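Local coordinates for protein cellulase (Xanthomonas axonopodis pv. citri, PDB 5HOS) that probably hydrolyses internal beta-1,4 linkages of cellulose and related glucans, acting as an endoglucanase of glycosyl hydrolase family 5, at residues Ala283-Leu288 with Ser334-Arg339; His199-Thr204 with Gln208-Ala213; Trp77-Pro82 with Pro90-Leu95; Ala306-Ser311 with Asn317-Ala322; Thr178-Gly183 with Asp219-Tyr224. All coordinates share one frame; numbering follows the deposited sequence.

Contact 1: residues Ala283-Leu288 with Ser334-Arg339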
# COMPACT_ATOMS: atom_id res chain seq x y z
N ALA A 283 -1.22 -21.21 4.66
CA ALA A 283 -0.26 -20.26 4.06
C ALA A 283 -0.33 -18.88 4.69
O ALA A 283 0.70 -18.27 5.01
CB ALA A 283 -0.48 -20.17 2.56
N LEU A 284 -1.56 -18.38 4.89
CA LEU A 284 -1.77 -17.07 5.48
C LEU A 284 -1.21 -17.01 6.89
O LEU A 284 -0.42 -16.12 7.21
CB LEU A 284 -3.26 -16.71 5.48
CG LEU A 284 -3.65 -15.36 6.10
CD1 LEU A 284 -2.94 -14.22 5.38
CD2 LEU A 284 -5.16 -15.18 6.04
N ASN A 285 -1.63 -17.97 7.73
CA ASN A 285 -1.12 -18.08 9.11
C ASN A 285 0.40 -18.12 9.17
O ASN A 285 1.02 -17.41 9.97
CB ASN A 285 -1.65 -19.35 9.79
CG ASN A 285 -2.77 -19.06 10.76
OD1 ASN A 285 -2.56 -18.37 11.75
ND2 ASN A 285 -3.97 -19.57 10.47
N GLY A 286 0.98 -18.96 8.33
CA GLY A 286 2.43 -19.09 8.26
C GLY A 286 3.12 -17.80 7.87
O GLY A 286 4.12 -17.42 8.49
N MET A 287 2.59 -17.13 6.86
CA MET A 287 3.20 -15.89 6.38
C MET A 287 3.13 -14.79 7.43
O MET A 287 4.10 -14.07 7.63
CB MET A 287 2.56 -15.42 5.08
CG MET A 287 3.35 -14.34 4.36
SD MET A 287 2.68 -13.88 2.75
CE MET A 287 0.91 -14.08 3.00
N LEU A 288 2.00 -14.68 8.12
CA LEU A 288 1.85 -13.69 9.20
C LEU A 288 2.76 -14.02 10.38
O LEU A 288 3.38 -13.12 10.95
CB LEU A 288 0.39 -13.59 9.64
CG LEU A 288 -0.57 -13.10 8.54
CD1 LEU A 288 -2.01 -13.26 8.99
CD2 LEU A 288 -0.30 -11.67 8.12
N SER A 334 -7.54 -11.30 12.41
CA SER A 334 -7.84 -10.59 13.65
C SER A 334 -6.89 -10.96 14.81
O SER A 334 -6.30 -10.07 15.41
CB SER A 334 -9.32 -10.74 14.04
OG SER A 334 -9.62 -9.95 15.17
N PRO A 335 -6.74 -12.27 15.13
CA PRO A 335 -5.78 -12.60 16.21
C PRO A 335 -4.33 -12.22 15.89
O PRO A 335 -3.58 -11.87 16.81
CB PRO A 335 -5.94 -14.12 16.40
CG PRO A 335 -6.77 -14.61 15.26
CD PRO A 335 -7.52 -13.45 14.69
N ARG A 336 -3.93 -12.28 14.62
CA ARG A 336 -2.58 -11.86 14.22
C ARG A 336 -2.41 -10.35 14.38
O ARG A 336 -1.38 -9.89 14.89
CB ARG A 336 -2.29 -12.30 12.78
CG ARG A 336 -2.23 -13.81 12.60
CD ARG A 336 -0.94 -14.39 13.15
NE ARG A 336 -0.85 -15.83 12.93
CZ ARG A 336 0.17 -16.60 13.31
NH1 ARG A 336 0.14 -17.90 13.06
NH2 ARG A 336 1.22 -16.08 13.96
N ALA A 337 -3.42 -9.59 13.98
CA ALA A 337 -3.44 -8.14 14.21
C ALA A 337 -3.37 -7.81 15.71
O ALA A 337 -2.63 -6.92 16.11
CB ALA A 337 -4.67 -7.51 13.59
N ARG A 338 -4.11 -8.56 16.52
CA ARG A 338 -4.13 -8.34 17.97
C ARG A 338 -2.75 -8.48 18.61
O ARG A 338 -2.40 -7.69 19.48
CB ARG A 338 -5.13 -9.27 18.66
CG ARG A 338 -5.39 -8.91 20.11
CD ARG A 338 -6.51 -9.75 20.70
NE ARG A 338 -7.08 -9.11 21.89
CZ ARG A 338 -8.27 -9.39 22.42
NH1 ARG A 338 -9.08 -10.32 21.90
NH2 ARG A 338 -8.68 -8.73 23.50
N ARG A 339 -1.97 -9.47 18.19
CA ARG A 339 -0.59 -9.64 18.67
C ARG A 339 0.29 -8.41 18.36
O ARG A 339 1.19 -8.08 19.13
CB ARG A 339 0.04 -10.92 18.09
CG ARG A 339 -0.47 -12.20 18.76
CD ARG A 339 -0.03 -13.48 18.05
NE ARG A 339 -1.12 -14.10 17.28
CZ ARG A 339 -1.16 -15.37 16.87
NH1 ARG A 339 -0.17 -16.23 17.13
NH2 ARG A 339 -2.23 -15.81 16.19
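Arg336 of helix 330-341 reaches across to Asn285 and Leu288 of helix 278-293, two neighbouring outer helices of the (beta/alpha)8 barrel. Its guanidinium approaches the Asn285 amide side-on. NE and NH1 both donate to Asn285 OD1, NH1 at 3.0 Å and NE at 3.3 Å, a forked pair of bonds on one amide oxygen. That oxygen lies almost exactly in the guanidinium plane. The two side chains run at about a right angle and their flat groups are 61° apart, which rules out a stack. One face of the same guanidinium lies beneath Asn285 O, which is 3.3 Å from Arg336 NH1 but at too poor an angle to count as a bond; over the opposite face comes NH2 of Arg339. The bend at chi2 (-75°) keeps CD against Leu288 and sends the guanidinium on to Asn285. Its third nitrogen, NH2, forms a salt bridge with Glu292, further along helix 278-293. Inward of the polar grip, Leu288 also packs on Trp301 of strand 298-306, while its side chain crosses the arginine methylenes at a slant: Leu288 CB is 3.8 Å from Arg336 CD, and Leu288 CD1 is 3.7 Å from Arg336 CG.

Contact 2: residues His199-Thr204 with Gln208-Ala213; sequences HSWYST and QSNAVA
Gln208 meets Thr204 through its backbone: its O lies 3.2 Å from Thr204 CA, a CA-H...O contact. Ser209, next along, takes the N-cap of helix 210-213. Its OG accepts from Val212 N, and its CB lies 3.2 Å from Ser203 O. Asn210 places CB over the centre of the Trp201 six-membered ring, 3.5 Å from the centroid and 9° off the normal, a CH-pi contact over the face. Trp201 CG is anti to its backbone N (chi1 -153°), which swings the indole toward Asn210. Asn210 OD1 accepts from Ala193 N, while ND2 donates to a water that also bonds Ser200 OG; a second water accepts from Asn210 N and lies within hydrogen-bonding distance of the carbonyls of Ser200 and Ser203. Ala211 supplies the direct bond, its N donating to Trp201 O at 2.9 Å. Its CB rests over one face of Tyr202, 3.5 Å from CD2. Trp201 also meets Trp259 and Phe256 edge-to-face. The touching runs point 164° apart, a chain reversal that begins with a type I beta turn from Ser200 to Ser203 and leads into a short serine-capped helix between barrel strands 188-191 and 224-231.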
# COMPACT_ATOMS: atom_id res chain seq x y z
N HIS A 199 8.46 -11.56 -4.06
CA HIS A 199 9.00 -12.71 -4.81
C HIS A 199 9.91 -12.39 -6.02
O HIS A 199 10.75 -13.22 -6.38
CB HIS A 199 7.84 -13.57 -5.32
CG HIS A 199 7.06 -12.93 -6.42
ND1 HIS A 199 7.14 -13.35 -7.72
CD2 HIS A 199 6.21 -11.87 -6.41
CE1 HIS A 199 6.36 -12.58 -8.48
NE2 HIS A 199 5.79 -11.68 -7.71
N SER A 200 9.72 -11.22 -6.63
CA SER A 200 10.44 -10.81 -7.84
C SER A 200 11.47 -9.71 -7.60
O SER A 200 11.89 -9.03 -8.55
CB SER A 200 9.43 -10.36 -8.91
OG SER A 200 8.56 -9.35 -8.40
N TRP A 201 11.93 -9.57 -6.36
CA TRP A 201 12.87 -8.51 -6.00
C TRP A 201 14.18 -8.54 -6.81
O TRP A 201 14.78 -7.48 -7.07
CB TRP A 201 13.19 -8.54 -4.50
CG TRP A 201 13.57 -7.20 -3.97
CD1 TRP A 201 14.79 -6.81 -3.49
CD2 TRP A 201 12.72 -6.05 -3.87
NE1 TRP A 201 14.74 -5.49 -3.10
CE2 TRP A 201 13.49 -5.00 -3.33
CE3 TRP A 201 11.38 -5.81 -4.21
CZ2 TRP A 201 12.96 -3.72 -3.10
CZ3 TRP A 201 10.85 -4.54 -3.98
CH2 TRP A 201 11.64 -3.51 -3.43
N TYR A 202 14.62 -9.74 -7.19
CA TYR A 202 15.83 -9.93 -8.00
C TYR A 202 15.55 -10.12 -9.49
O TYR A 202 16.50 -10.27 -10.26
CB TYR A 202 16.61 -11.14 -7.48
CG TYR A 202 17.15 -10.99 -6.09
CD1 TYR A 202 16.38 -11.34 -4.97
CD2 TYR A 202 18.44 -10.51 -5.87
CE1 TYR A 202 16.89 -11.22 -3.69
CE2 TYR A 202 18.94 -10.38 -4.59
CZ TYR A 202 18.17 -10.74 -3.50
OH TYR A 202 18.67 -10.63 -2.23
N SER A 203 14.28 -10.10 -9.90
CA SER A 203 13.93 -10.17 -11.33
C SER A 203 14.44 -8.93 -12.06
O SER A 203 14.60 -7.87 -11.46
CB SER A 203 12.42 -10.30 -11.53
OG SER A 203 11.92 -11.48 -10.92
N THR A 204 14.69 -9.06 -13.36
CA THR A 204 15.37 -8.01 -14.12
C THR A 204 14.57 -7.45 -15.30
O THR A 204 13.78 -8.18 -15.93
CB THR A 204 16.73 -8.48 -14.65
OG1 THR A 204 16.57 -9.69 -15.39
CG2 THR A 204 17.70 -8.70 -13.51
N GLN A 208 18.38 -4.72 -14.92
CA GLN A 208 18.14 -3.89 -13.73
C GLN A 208 17.08 -4.51 -12.83
O GLN A 208 16.05 -5.00 -13.32
CB GLN A 208 17.71 -2.48 -14.15
CG GLN A 208 18.61 -1.84 -15.19
CD GLN A 208 20.08 -1.89 -14.81
OE1 GLN A 208 20.47 -1.40 -13.75
NE2 GLN A 208 20.90 -2.48 -15.67
N SER A 209 17.33 -4.49 -11.53
CA SER A 209 16.44 -5.11 -10.54
C SER A 209 16.18 -4.19 -9.37
O SER A 209 16.97 -3.28 -9.09
CB SER A 209 17.06 -6.40 -10.01
OG SER A 209 18.24 -6.13 -9.27
N ASN A 210 15.09 -4.47 -8.65
CA ASN A 210 14.86 -3.80 -7.38
C ASN A 210 15.96 -4.06 -6.37
O ASN A 210 16.35 -3.14 -5.64
CB ASN A 210 13.50 -4.17 -6.80
CG ASN A 210 12.35 -3.60 -7.61
OD1 ASN A 210 12.49 -2.55 -8.22
ND2 ASN A 210 11.23 -4.30 -7.62
N ALA A 211 16.51 -5.28 -6.37
CA ALA A 211 17.59 -5.63 -5.45
C ALA A 211 18.80 -4.70 -5.54
O ALA A 211 19.45 -4.40 -4.53
CB ALA A 211 18.02 -7.08 -5.66
N VAL A 212 19.11 -4.24 -6.76
CA VAL A 212 20.20 -3.30 -6.98
C VAL A 212 19.70 -1.87 -6.78
O VAL A 212 20.25 -1.09 -5.98
CB VAL A 212 20.83 -3.48 -8.39
CG1 VAL A 212 21.88 -2.41 -8.66
CG2 VAL A 212 21.43 -4.87 -8.51
N ALA A 213 18.65 -1.52 -7.51
CA ALA A 213 18.17 -0.13 -7.57
C ALA A 213 17.75 0.42 -6.21
O ALA A 213 18.06 1.56 -5.87
CB ALA A 213 17.03 -0.02 -8.57
O HOH W 1 13.20 -6.43 -9.57
O HOH W 2 10.01 -6.79 -7.33
O HOH W 3 19.06 -9.37 -10.20

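Contact 3: residues Trp77-Pro82 with Pro90-Leu95; sequences WERLQP and PAQLAL
Gln92 presses its aliphatic part against the backbone of the short helix 77-80, and this is where the contact is tight. Its CB is 3.5 Å from Arg79 O, and its CG is 3.7 Å from Leu80 CA. CG stands anti to the backbone N (chi1 -160°), and a bend at chi2 (72°) lays the amide over the root of Arg79, with Gln92 CD 3.8 Å from Arg79 CB. The polar ends belong to other partners: Gln92 OE1 bonds Tyr54 OH, whereas the extended Arg79 chain carries its guanidinium away to the carbonyls of Pro45, Ala37 and Ile39. Toward Leu93 the fit is looser. Leu80 CD1 comes no nearer to Leu93 CB than 4.3 Å, although it is 3.8 Å from Leu93 N, and Leu93 is itself partly exposed. The neighbouring Ala91 and Ala94 are exposed, marking the solvent side. Away from helix 90-105, Trp77 NE1 donates to Gln81 OE1 at 3.0 Å, almost straight at 172° and in the carbonyl plane, which ties the indole to the first residue past helix 77-80. A backbone bond of Leu80 with Asp89 helps close the loop. The pairing sets a short extra helix, in the beta-alpha connection after strand 70-75 of a TIM barrel, against the start of the long helix 90-105.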
# COMPACT_ATOMS: atom_id res chain seq x y z
N TRP A 77 -4.31 9.80 -8.27
CA TRP A 77 -3.54 11.03 -8.47
C TRP A 77 -4.38 12.10 -9.19
O TRP A 77 -4.46 13.24 -8.75
CB TRP A 77 -2.27 10.73 -9.27
CG TRP A 77 -1.25 11.84 -9.38
CD1 TRP A 77 -1.39 13.16 -9.03
CD2 TRP A 77 0.07 11.72 -9.93
NE1 TRP A 77 -0.25 13.85 -9.32
CE2 TRP A 77 0.66 13.00 -9.88
CE3 TRP A 77 0.80 10.66 -10.47
CZ2 TRP A 77 1.97 13.24 -10.33
CZ3 TRP A 77 2.11 10.90 -10.92
CH2 TRP A 77 2.67 12.18 -10.85
N GLU A 78 -5.03 11.71 -10.28
CA GLU A 78 -5.73 12.65 -11.14
C GLU A 78 -6.97 13.26 -10.48
O GLU A 78 -7.37 14.38 -10.84
CB GLU A 78 -6.12 12.00 -12.46
CG GLU A 78 -4.92 11.56 -13.29
CD GLU A 78 -4.43 10.15 -13.01
OE1 GLU A 78 -4.89 9.49 -12.04
OE2 GLU A 78 -3.56 9.69 -13.78
N ARG A 79 -7.57 12.54 -9.54
CA ARG A 79 -8.67 13.08 -8.75
C ARG A 79 -8.17 14.07 -7.70
O ARG A 79 -8.81 15.09 -7.45
CB ARG A 79 -9.47 11.96 -8.09
CG ARG A 79 -10.16 11.07 -9.11
CD ARG A 79 -11.13 10.10 -8.48
NE ARG A 79 -11.91 9.44 -9.54
CZ ARG A 79 -12.13 8.14 -9.67
NH1 ARG A 79 -11.71 7.24 -8.78
NH2 ARG A 79 -12.85 7.72 -10.72
N LEU A 80 -7.04 13.77 -7.08
CA LEU A 80 -6.45 14.66 -6.08
C LEU A 80 -5.74 15.89 -6.69
O LEU A 80 -5.78 16.96 -6.09
CB LEU A 80 -5.50 13.89 -5.17
CG LEU A 80 -4.85 14.70 -4.04
CD1 LEU A 80 -5.88 15.32 -3.11
CD2 LEU A 80 -3.90 13.81 -3.27
N GLN A 81 -5.09 15.71 -7.84
CA GLN A 81 -4.36 16.79 -8.50
C GLN A 81 -4.64 16.73 -10.00
O GLN A 81 -3.88 16.10 -10.74
CB GLN A 81 -2.87 16.71 -8.21
CG GLN A 81 -2.10 17.94 -8.68
CD GLN A 81 -0.61 17.81 -8.50
OE1 GLN A 81 -0.05 16.72 -8.65
NE2 GLN A 81 0.05 18.92 -8.19
N PRO A 82 -5.73 17.37 -10.45
CA PRO A 82 -6.16 17.24 -11.86
C PRO A 82 -5.21 17.82 -12.92
O PRO A 82 -5.31 17.44 -14.08
CB PRO A 82 -7.51 17.97 -11.87
CG PRO A 82 -8.01 17.88 -10.47
CD PRO A 82 -6.77 18.02 -9.63
N PRO A 90 -9.67 20.89 -3.92
CA PRO A 90 -10.20 21.10 -2.56
C PRO A 90 -11.10 19.97 -2.01
O PRO A 90 -10.90 19.53 -0.88
CB PRO A 90 -10.97 22.41 -2.68
CG PRO A 90 -10.24 23.16 -3.75
CD PRO A 90 -9.82 22.10 -4.75
N ALA A 91 -12.05 19.49 -2.81
CA ALA A 91 -12.95 18.43 -2.35
C ALA A 91 -12.24 17.10 -2.08
O ALA A 91 -12.52 16.44 -1.08
CB ALA A 91 -14.09 18.22 -3.35
N GLN A 92 -11.32 16.72 -2.96
CA GLN A 92 -10.63 15.44 -2.82
C GLN A 92 -9.72 15.49 -1.60
O GLN A 92 -9.66 14.54 -0.83
CB GLN A 92 -9.84 15.09 -4.09
CG GLN A 92 -9.50 13.61 -4.23
CD GLN A 92 -10.67 12.69 -4.58
OE1 GLN A 92 -10.58 11.48 -4.37
NE2 GLN A 92 -11.76 13.25 -5.10
N LEU A 93 -9.03 16.62 -1.42
CA LEU A 93 -8.21 16.81 -0.23
C LEU A 93 -9.04 16.75 1.06
O LEU A 93 -8.63 16.11 2.03
CB LEU A 93 -7.42 18.11 -0.29
CG LEU A 93 -6.47 18.39 0.89
CD1 LEU A 93 -5.49 17.25 1.12
CD2 LEU A 93 -5.74 19.70 0.64
N ALA A 94 -10.20 17.40 1.06
CA ALA A 94 -11.11 17.32 2.22
C ALA A 94 -11.61 15.90 2.47
O ALA A 94 -11.75 15.49 3.61
CB ALA A 94 -12.28 18.28 2.06
N LEU A 95 -11.87 15.13 1.41
CA LEU A 95 -12.23 13.71 1.58
C LEU A 95 -11.13 12.92 2.27
O LEU A 95 -11.41 12.12 3.15
CB LEU A 95 -12.60 13.04 0.26
CG LEU A 95 -13.97 13.47 -0.25
CD1 LEU A 95 -14.09 13.24 -1.75
CD2 LEU A 95 -15.07 12.74 0.51

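Contact 4: residues Ala306-Ser311 with Asn317-Ala322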
# COMPACT_ATOMS: atom_id res chain seq x y z
N ALA A 306 -10.76 -4.71 1.66
CA ALA A 306 -12.15 -4.52 2.02
C ALA A 306 -12.64 -3.24 1.33
O ALA A 306 -11.95 -2.68 0.48
CB ALA A 306 -12.31 -4.45 3.53
N GLY A 307 -13.84 -2.79 1.68
CA GLY A 307 -14.49 -1.68 1.00
C GLY A 307 -15.89 -2.12 0.63
O GLY A 307 -16.12 -3.30 0.36
N ALA A 308 -16.80 -1.16 0.61
CA ALA A 308 -18.23 -1.45 0.51
C ALA A 308 -18.71 -1.93 -0.87
O ALA A 308 -19.80 -2.50 -0.97
CB ALA A 308 -19.04 -0.24 0.95
N TRP A 309 -17.92 -1.70 -1.92
CA TRP A 309 -18.37 -1.98 -3.30
C TRP A 309 -17.77 -3.21 -3.98
O TRP A 309 -17.98 -3.41 -5.18
CB TRP A 309 -18.16 -0.73 -4.18
CG TRP A 309 -19.13 0.42 -3.89
CD1 TRP A 309 -20.16 0.44 -2.99
CD2 TRP A 309 -19.15 1.70 -4.54
NE1 TRP A 309 -20.81 1.65 -3.03
CE2 TRP A 309 -20.22 2.44 -3.98
CE3 TRP A 309 -18.37 2.29 -5.54
CZ2 TRP A 309 -20.51 3.75 -4.38
CZ3 TRP A 309 -18.67 3.59 -5.95
CH2 TRP A 309 -19.74 4.30 -5.37
N TRP A 310 -17.05 -4.07 -3.23
CA TRP A 310 -16.55 -5.32 -3.80
C TRP A 310 -17.73 -6.24 -4.12
O TRP A 310 -18.72 -6.27 -3.38
CB TRP A 310 -15.59 -6.06 -2.85
CG TRP A 310 -14.22 -5.47 -2.76
CD1 TRP A 310 -13.67 -4.85 -1.68
CD2 TRP A 310 -13.21 -5.47 -3.78
NE1 TRP A 310 -12.39 -4.45 -1.96
CE2 TRP A 310 -12.08 -4.82 -3.24
CE3 TRP A 310 -13.15 -5.95 -5.10
CZ2 TRP A 310 -10.90 -4.63 -3.98
CZ3 TRP A 310 -11.98 -5.76 -5.83
CH2 TRP A 310 -10.87 -5.10 -5.26
N SER A 311 -17.61 -6.98 -5.22
CA SER A 311 -18.63 -7.96 -5.59
C SER A 311 -18.59 -9.15 -4.64
O SER A 311 -17.59 -9.36 -3.91
CB SER A 311 -18.42 -8.42 -7.04
OG SER A 311 -17.28 -9.24 -7.17
N ASN A 317 -12.22 -10.42 -0.35
CA ASN A 317 -13.03 -9.39 0.31
C ASN A 317 -13.27 -9.71 1.78
O ASN A 317 -13.88 -10.73 2.10
CB ASN A 317 -14.37 -9.20 -0.40
CG ASN A 317 -15.17 -8.04 0.16
OD1 ASN A 317 -14.63 -7.14 0.82
ND2 ASN A 317 -16.47 -8.05 -0.10
N VAL A 318 -12.81 -8.83 2.68
CA VAL A 318 -13.06 -9.01 4.12
C VAL A 318 -14.00 -7.94 4.67
O VAL A 318 -14.11 -7.76 5.88
CB VAL A 318 -11.76 -9.13 4.96
CG1 VAL A 318 -11.05 -10.43 4.62
CG2 VAL A 318 -10.83 -7.94 4.76
N GLN A 319 -14.71 -7.25 3.78
CA GLN A 319 -15.82 -6.37 4.18
C GLN A 319 -16.89 -7.25 4.82
O GLN A 319 -17.26 -8.28 4.23
CB GLN A 319 -16.43 -5.68 2.95
CG GLN A 319 -17.47 -4.62 3.26
CD GLN A 319 -16.86 -3.33 3.78
OE1 GLN A 319 -15.65 -3.23 3.96
NE2 GLN A 319 -17.70 -2.33 4.02
N PRO A 320 -17.40 -6.86 6.02
CA PRO A 320 -18.49 -7.66 6.60
C PRO A 320 -19.71 -7.70 5.69
O PRO A 320 -19.92 -6.78 4.89
CB PRO A 320 -18.80 -6.96 7.94
CG PRO A 320 -18.01 -5.70 7.95
CD PRO A 320 -16.98 -5.74 6.87
N ASP A 321 -20.49 -8.78 5.79
CA ASP A 321 -21.68 -8.95 4.94
C ASP A 321 -22.84 -8.03 5.39
O ASP A 321 -22.70 -7.27 6.35
CB ASP A 321 -22.10 -10.43 4.86
CG ASP A 321 -22.62 -11.01 6.19
OD1 ASP A 321 -23.00 -10.26 7.11
OD2 ASP A 321 -22.67 -12.25 6.29
N ALA A 322 -23.98 -8.13 4.71
CA ALA A 322 -25.17 -7.31 5.03
C ALA A 322 -25.70 -7.43 6.47
O ALA A 322 -26.37 -6.51 6.95
CB ALA A 322 -26.29 -7.61 4.04
O HOH W 4 -17.90 -5.42 -0.19
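Gln319 OE1 accepts Gly307 N from well above its amide plane, not on a lone pair: the bond is 2.9 Å long and the donor stands 58° out of the plane. Asn317 OD1 takes Gln319 N in the same manner, at 3.0 Å and 60° out of plane, closing an Asx turn. The Gln319 chain bends at chi2 (75°), which folds the amide over the Gly307 peptide, with Gln319 CD 3.5 Å from Gly307 O. Gly307 has a positive phi, where a side chain would collide with the preceding carbonyl. At the other end of the Asn317 amide, ND2 packs 3.5 Å from Trp310 CB and donates to a water at 3.0 Å, which in turn donates to Gly307 O. Ala306 CB touches Val318 CG2. Ala306 ends strand 298-306 and bonds Asn33 and Ser35 at the end of strand 29-34, where the barrel closes; Val318 bonds back to Ala305, while Gln319 touches Glu59 and Pro320 touches Tyr62 of helix 57-65.

Contact 5: residues Thr178-Gly183 with Asp219-Tyr224. With SO4 (sulfate ion), chain B.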
# COMPACT_ATOMS: atom_id res chain seq x y z
N THR A 178 12.09 15.62 -1.66
CA THR A 178 11.10 16.69 -1.70
C THR A 178 10.24 16.71 -0.44
O THR A 178 10.02 17.76 0.16
CB THR A 178 10.20 16.55 -2.94
OG1 THR A 178 11.02 16.61 -4.12
CG2 THR A 178 9.14 17.63 -2.99
N ILE A 179 9.76 15.53 -0.04
CA ILE A 179 8.98 15.40 1.18
C ILE A 179 9.77 15.92 2.38
O ILE A 179 9.24 16.70 3.16
CB ILE A 179 8.51 13.95 1.40
CG1 ILE A 179 7.43 13.62 0.36
CG2 ILE A 179 7.93 13.76 2.80
CD1 ILE A 179 7.15 12.14 0.20
N ARG A 180 11.02 15.49 2.50
CA ARG A 180 11.85 15.89 3.65
C ARG A 180 12.19 17.37 3.64
O ARG A 180 12.31 17.98 4.72
CB ARG A 180 13.12 15.04 3.76
CG ARG A 180 12.90 13.56 4.05
CD ARG A 180 11.74 13.30 5.01
NE ARG A 180 11.65 11.89 5.39
CZ ARG A 180 10.59 11.34 5.97
NH1 ARG A 180 9.51 12.08 6.28
NH2 ARG A 180 10.59 10.04 6.24
N LYS A 181 12.31 17.96 2.46
CA LYS A 181 12.58 19.39 2.38
C LYS A 181 11.40 20.23 2.93
O LYS A 181 11.62 21.34 3.39
CB LYS A 181 12.98 19.80 0.96
CG LYS A 181 13.78 21.09 0.91
CD LYS A 181 14.48 21.32 -0.42
CE LYS A 181 15.42 22.51 -0.32
NZ LYS A 181 15.93 22.93 -1.65
N THR A 182 10.18 19.67 2.94
CA THR A 182 9.04 20.36 3.57
C THR A 182 9.11 20.39 5.10
O THR A 182 8.38 21.16 5.73
CB THR A 182 7.67 19.74 3.24
OG1 THR A 182 7.54 18.46 3.89
CG2 THR A 182 7.45 19.60 1.74
N GLY A 183 9.93 19.53 5.69
CA GLY A 183 10.02 19.37 7.14
C GLY A 183 9.15 18.24 7.68
O GLY A 183 9.23 17.91 8.85
N ASP A 219 16.98 8.21 2.89
CA ASP A 219 15.97 9.11 3.42
C ASP A 219 16.70 10.11 4.30
O ASP A 219 17.28 9.70 5.30
CB ASP A 219 14.95 8.32 4.25
CG ASP A 219 13.86 9.20 4.86
OD1 ASP A 219 13.93 10.45 4.78
OD2 ASP A 219 12.92 8.63 5.46
N PRO A 220 16.65 11.42 3.96
CA PRO A 220 17.27 12.44 4.85
C PRO A 220 16.87 12.41 6.34
O PRO A 220 17.67 12.86 7.17
CB PRO A 220 16.84 13.76 4.21
CG PRO A 220 16.72 13.44 2.76
CD PRO A 220 16.16 12.03 2.71
N LEU A 221 15.68 11.91 6.67
CA LEU A 221 15.26 11.73 8.08
C LEU A 221 15.26 10.27 8.56
O LEU A 221 14.92 10.00 9.70
CB LEU A 221 13.87 12.35 8.31
CG LEU A 221 13.68 13.85 8.04
CD1 LEU A 221 12.30 14.30 8.51
CD2 LEU A 221 14.73 14.71 8.72
N ASN A 222 15.66 9.34 7.70
CA ASN A 222 15.73 7.93 8.05
C ASN A 222 14.45 7.37 8.71
O ASN A 222 14.51 6.74 9.75
CB ASN A 222 16.96 7.66 8.91
CG ASN A 222 17.37 6.19 8.90
OD1 ASN A 222 16.98 5.42 8.01
ND2 ASN A 222 18.16 5.80 9.88
N ARG A 223 13.30 7.61 8.09
CA ARG A 223 12.04 7.07 8.57
C ARG A 223 11.19 6.59 7.40
O ARG A 223 10.27 7.28 6.94
CB ARG A 223 11.26 8.09 9.40
CG ARG A 223 10.21 7.41 10.26
CD ARG A 223 9.11 8.34 10.71
NE ARG A 223 8.03 7.61 11.37
CZ ARG A 223 6.92 8.16 11.84
NH1 ARG A 223 6.72 9.48 11.74
NH2 ARG A 223 6.00 7.39 12.41
N TYR A 224 11.53 5.39 6.94
CA TYR A 224 10.87 4.80 5.77
C TYR A 224 10.90 3.29 5.85
O TYR A 224 11.61 2.71 6.67
CB TYR A 224 11.55 5.29 4.49
CG TYR A 224 12.93 4.70 4.22
CD1 TYR A 224 14.06 5.14 4.92
CD2 TYR A 224 13.10 3.71 3.27
CE1 TYR A 224 15.31 4.60 4.66
CE2 TYR A 224 14.34 3.17 3.00
CZ TYR A 224 15.45 3.61 3.70
OH TYR A 224 16.67 3.05 3.41
S SO4 B . 7.76 3.90 12.34
O1 SO4 B . 8.78 4.62 11.54
O2 SO4 B . 8.09 4.05 13.78
O3 SO4 B . 6.43 4.47 12.08
O4 SO4 B . 7.79 2.47 12.01
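The Arg180 guanidinium has Leu221 CB over one face, while the Asp219 carboxylate and Arg223 O sit at its edge. Guanidinium and carboxylate are nearly coplanar, 12° apart, and meet side-on in a bidentate salt bridge. Arg180 NE donates to Asp219 OD1 and Arg180 NH2 to Asp219 OD2, both at 2.8 Å and almost straight, each on the syn lone pair. The bend at chi2 (-37°) directs the group to the acid, and Arg180 CG passes Pro220 CD at 3.8 Å and Arg180 CD passes Leu221 CG at 3.6 Å. A second flat group, the Arg223 guanidinium, carries at its edge a sulfate ion, probably from the crystallisation liquor: NE donates to O1 at 3.1 Å and NH2 to O3 at 3.0 Å. Lys28, Tyr29 and Arg266 also bond the sulfate. Leu221 N reaches Asp219 OD1 at 3.0 Å, an Asx turn, and Arg223 N reaches Asp219 OD2 at 2.8 Å, both from well above the carboxylate plane (about 60° for OD1). NH1 of Arg180 is taken by the carbonyls of Ala184 and Asn186, just after the helix. Each carboxylate oxygen therefore accepts two N-H groups, one of them charged, an environment that would probably favour the ionised acid; the four bonds fix its rotation, and the two from Arg180 join the end of helix 165-181 to the type I turn before strand 224-231.

In the fold
From the N terminus, contact 3 closes first, a short loop linking helix 77-80 to helix 90-105 after the second barrel strand. Contact 5 then spans 178-224, from the end of helix 165-181 to the turn before strand 224-231, and contact 2 is nested within that loop, about 9 Å away by nearest atoms. Contact 1 opens at helix 278-293 and closes at the last helix, 330-341; contact 4 lies inside this longer loop, beyond strand 298-306. No two contacts cross. They are spread around the barrel: contact 4 lies opposite both contacts 2 and 5 across the chain's centre, and contact 1 lies opposite contact 3.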